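PDB 3GAA: uncharacterized protein Ta1441 from Thermoplasma acidophilum, which is of unknown function but belongs to the PAC2 family and may act as a proteasome assembly chaperone. Local coordinates for residues R22-P27 with N85-L90. Residues are numbered along the deposited sequence; the frame is centred on the assembly and turned at random.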
ATOM      1  N   ARG A  22     -21.350  12.003 -16.136  1.00 62.18           N
ATOM      2  CA  ARG A  22     -22.574  12.752 -15.766  1.00 62.00           C
ATOM      3  C   ARG A  22     -22.695  14.083 -16.506  1.00 60.50           C
ATOM      4  O   ARG A  22     -23.758  14.407 -16.994  1.00 59.74           O
ATOM      5  CB  ARG A  22     -22.601  12.979 -14.239  1.00 62.17           C
ATOM      6  CG  ARG A  22     -23.911  13.494 -13.636  1.00 64.33           C
ATOM      7  CD  ARG A  22     -23.998  13.169 -12.087  1.00 66.56           C
ATOM      8  NE  ARG A  22     -23.870  11.716 -11.880  1.00 66.12           N
ATOM      9  CZ  ARG A  22     -24.790  10.821 -12.258  1.00 63.76           C
ATOM     10  NH1 ARG A  22     -25.939  11.208 -12.808  1.00 62.15           N
ATOM     11  NH2 ARG A  22     -24.567   9.528 -12.070  1.00 62.80           N
ATOM     12  N   ASN A  23     -21.607  14.840 -16.598  1.00 59.27           N
ATOM     13  CA  ASN A  23     -21.658  16.125 -17.298  1.00 58.92           C
ATOM     14  C   ASN A  23     -21.139  16.029 -18.768  1.00 57.38           C
ATOM     15  O   ASN A  23     -20.454  16.946 -19.261  1.00 57.34           O
ATOM     16  CB  ASN A  23     -20.961  17.237 -16.466  1.00 59.38           C
ATOM     17  CG  ASN A  23     -19.510  16.911 -16.152  1.00 61.30           C
ATOM     18  OD1 ASN A  23     -18.986  15.913 -16.632  1.00 66.70           O
ATOM     19  ND2 ASN A  23     -18.860  17.737 -15.343  1.00 60.76           N
ATOM     20  N   TYR A  24     -21.473  14.911 -19.438  1.00 55.24           N
ATOM     21  CA  TYR A  24     -21.187  14.684 -20.858  1.00 53.25           C
ATOM     22  C   TYR A  24     -22.304  13.901 -21.480  1.00 52.84           C
ATOM     23  O   TYR A  24     -22.632  12.809 -21.010  1.00 53.71           O
ATOM     24  CB  TYR A  24     -19.896  13.893 -21.069  1.00 52.74           C
ATOM     25  CG  TYR A  24     -18.689  14.726 -20.835  1.00 49.70           C
ATOM     26  CD1 TYR A  24     -18.338  15.698 -21.736  1.00 47.42           C
ATOM     27  CD2 TYR A  24     -17.920  14.580 -19.694  1.00 47.96           C
ATOM     28  CE1 TYR A  24     -17.239  16.495 -21.531  1.00 46.16           C
ATOM     29  CE2 TYR A  24     -16.796  15.375 -19.474  1.00 46.22           C
ATOM     30  CZ  TYR A  24     -16.481  16.335 -20.400  1.00 45.58           C
ATOM     31  OH  TYR A  24     -15.427  17.169 -20.213  1.00 45.09           O
ATOM     32  N   ASN A  25     -22.865  14.437 -22.562  1.00 51.67           N
ATOM     33  CA  ASN A  25     -23.911  13.749 -23.308  1.00 50.69           C
ATOM     34  C   ASN A  25     -23.277  12.918 -24.367  1.00 48.46           C
ATOM     35  O   ASN A  25     -23.289  13.251 -25.527  1.00 48.53           O
ATOM     36  CB  ASN A  25     -24.898  14.761 -23.883  1.00 51.49           C
ATOM     37  CG  ASN A  25     -25.478  15.675 -22.776  1.00 55.89           C
ATOM     38  OD1 ASN A  25     -26.193  15.183 -21.891  1.00 60.99           O
ATOM     39  ND2 ASN A  25     -25.118  16.986 -22.777  1.00 57.63           N
ATOM     40  N   ASN A  26     -22.643  11.854 -23.938  1.00 46.50           N
ATOM     41  CA  ASN A  26     -22.254  10.754 -24.835  1.00 45.74           C
ATOM     42  C   ASN A  26     -21.368  10.979 -26.075  1.00 42.94           C
ATOM     43  O   ASN A  26     -21.628  10.441 -27.149  1.00 41.78           O
ATOM     44  CB  ASN A  26     -23.489  10.003 -25.232  1.00 46.01           C
ATOM     45  CG  ASN A  26     -23.360   8.608 -24.837  1.00 51.73           C
ATOM     46  OD1 ASN A  26     -23.393   8.309 -23.615  1.00 56.73           O
ATOM     47  ND2 ASN A  26     -23.046   7.725 -25.814  1.00 58.31           N
ATOM     48  N   PRO A  27     -20.273  11.708 -25.874  1.00 40.06           N
ATOM     49  CA  PRO A  27     -19.626  12.475 -26.912  1.00 38.48           C
ATOM     50  C   PRO A  27     -18.896  11.636 -27.926  1.00 36.57           C
ATOM     51  O   PRO A  27     -18.515  10.509 -27.621  1.00 35.53           O
ATOM     52  CB  PRO A  27     -18.637  13.322 -26.120  1.00 39.10           C
ATOM     53  CG  PRO A  27     -18.344  12.522 -24.909  1.00 38.90           C
ATOM     54  CD  PRO A  27     -19.582  11.830 -24.581  1.00 39.50           C
ATOM     55  N   ASN A  85     -20.190  22.752 -26.822  1.00 39.38           N
ATOM     56  CA  ASN A  85     -21.026  23.331 -25.814  1.00 40.85           C
ATOM     57  C   ASN A  85     -22.003  22.354 -25.184  1.00 40.85           C
ATOM     58  O   ASN A  85     -22.269  22.417 -24.008  1.00 41.14           O
ATOM     59  CB  ASN A  85     -21.781  24.491 -26.419  1.00 42.20           C
ATOM     60  CG  ASN A  85     -21.920  25.615 -25.455  1.00 44.45           C
ATOM     61  OD1 ASN A  85     -21.320  26.663 -25.653  1.00 49.04           O
ATOM     62  ND2 ASN A  85     -22.653  25.385 -24.361  1.00 46.52           N
ATOM     63  N   SER A  86     -22.539  21.452 -25.986  1.00 41.05           N
ATOM     64  CA  SER A  86     -23.426  20.409 -25.502  1.00 40.45           C
ATOM     65  C   SER A  86     -22.663  19.273 -24.918  1.00 39.92           C
ATOM     66  O   SER A  86     -23.259  18.330 -24.456  1.00 41.67           O
ATOM     67  CB  SER A  86     -24.192  19.892 -26.673  1.00 40.33           C
ATOM     68  OG  SER A  86     -24.038  20.853 -27.702  1.00 42.19           O
ATOM     69  N   ASN A  87     -21.345  19.327 -24.957  1.00 38.97           N
ATOM     70  CA  ASN A  87     -20.531  18.200 -24.526  1.00 38.48           C
ATOM     71  C   ASN A  87     -20.922  16.886 -25.239  1.00 37.55           C
ATOM     72  O   ASN A  87     -21.018  15.828 -24.648  1.00 36.73           O
ATOM     73  CB  ASN A  87     -20.533  18.118 -23.006  1.00 38.71           C
ATOM     74  CG  ASN A  87     -19.911  19.353 -22.359  1.00 40.77           C
ATOM     75  OD1 ASN A  87     -18.769  19.328 -21.923  1.00 42.76           O
ATOM     76  ND2 ASN A  87     -20.655  20.460 -22.335  1.00 44.10           N
ATOM     77  N   THR A  88     -21.115  17.017 -26.551  1.00 37.11           N
ATOM     78  CA  THR A  88     -21.341  15.918 -27.480  1.00 37.06           C
ATOM     79  C   THR A  88     -20.185  15.655 -28.449  1.00 36.68           C
ATOM     80  O   THR A  88     -20.206  14.664 -29.156  1.00 37.26           O
ATOM     81  CB  THR A  88     -22.567  16.198 -28.350  1.00 37.13           C
ATOM     82  OG1 THR A  88     -22.613  17.600 -28.620  1.00 39.81           O
ATOM     83  CG2 THR A  88     -23.846  15.777 -27.646  1.00 35.97           C
ATOM     84  N   VAL A  89     -19.179  16.516 -28.502  1.00 36.14           N
ATOM     85  CA  VAL A  89     -18.016  16.254 -29.347  1.00 35.34           C
ATOM     86  C   VAL A  89     -16.807  16.700 -28.546  1.00 35.19           C
ATOM     87  O   VAL A  89     -16.749  17.841 -28.071  1.00 34.51           O
ATOM     88  CB  VAL A  89     -18.042  17.078 -30.677  1.00 35.64           C
ATOM     89  CG1 VAL A  89     -16.790  16.805 -31.499  1.00 35.20           C
ATOM     90  CG2 VAL A  89     -19.312  16.837 -31.495  1.00 33.55           C
ATOM     91  N   LEU A  90     -15.851  15.806 -28.385  1.00 34.32           N
ATOM     92  CA  LEU A  90     -14.627  16.207 -27.793  1.00 34.54           C
ATOM     93  C   LEU A  90     -13.558  16.192 -28.873  1.00 34.42           C
ATOM     94  O   LEU A  90     -13.663  15.467 -29.885  1.00 34.46           O
ATOM     95  CB  LEU A  90     -14.248  15.262 -26.656  1.00 35.14           C
ATOM     96  CG  LEU A  90     -15.226  15.068 -25.486  1.00 35.95           C
ATOM     97  CD1 LEU A  90     -14.576  14.187 -24.479  1.00 37.81           C
ATOM     98  CD2 LEU A  90     -15.618  16.336 -24.817  1.00 34.63           C
TER
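Asn25 makes both hydrogen bonds between 22-27 and 85-90, one from its side-chain amide, one from its backbone N. ND2 donates a hydrogen bond to Ser86 O at 2.8 Å, nearly straight at 163°, with the acceptor lying almost in the plane of the amide. CG stands anti to the carbonyl carbon (chi1 -55°), and a turn about CB-CG swings ND2 toward the 85-90 backbone. Asn25 N reaches the next carbonyl, Asn87 O, at 3.1 Å, but the bond is bent and weak. Pro27 CA also faces Thr88 O in a CA-H...O contact.

Asn25 is the centre of an inverse gamma turn, which bends the loop just before Pro27 leads into strand 28-32. On the other side, 85-90 covers most of the loop that joins strand 79-83 to its antiparallel neighbour 89-94, and the first two residues of the latter. Strand 28-32 runs parallel to 89-94, and the pairing is already under way here, since Thr88 and Leu90 both make backbone hydrogen bonds with Val28. The contact lies at the end of the sheet where these two interior neighbours begin.

The apolar contacts gather round Leu90. Its CD2 touches Tyr24 CE1 at 3.7 Å, the two side chains crossing at about a right angle, while its CG lies 3.9 Å from Pro27 CB, those two side by side. Val117 of helix 103-117 packs against all three. Tyr24 also meets Asn87 obliquely, ring and amide planes 63° apart, with CD1 3.5 Å from Asn87 CB. A serine in place of Tyr24 would probably leave Leu90 CD2 and Asn87 CB without the ring they pack on. Beside Asn25, the methyl Thr88 CG2 rests 4.0 Å from Asn25 CB, while Thr88 OG1 hydrogen-bonds Asn84 OD1.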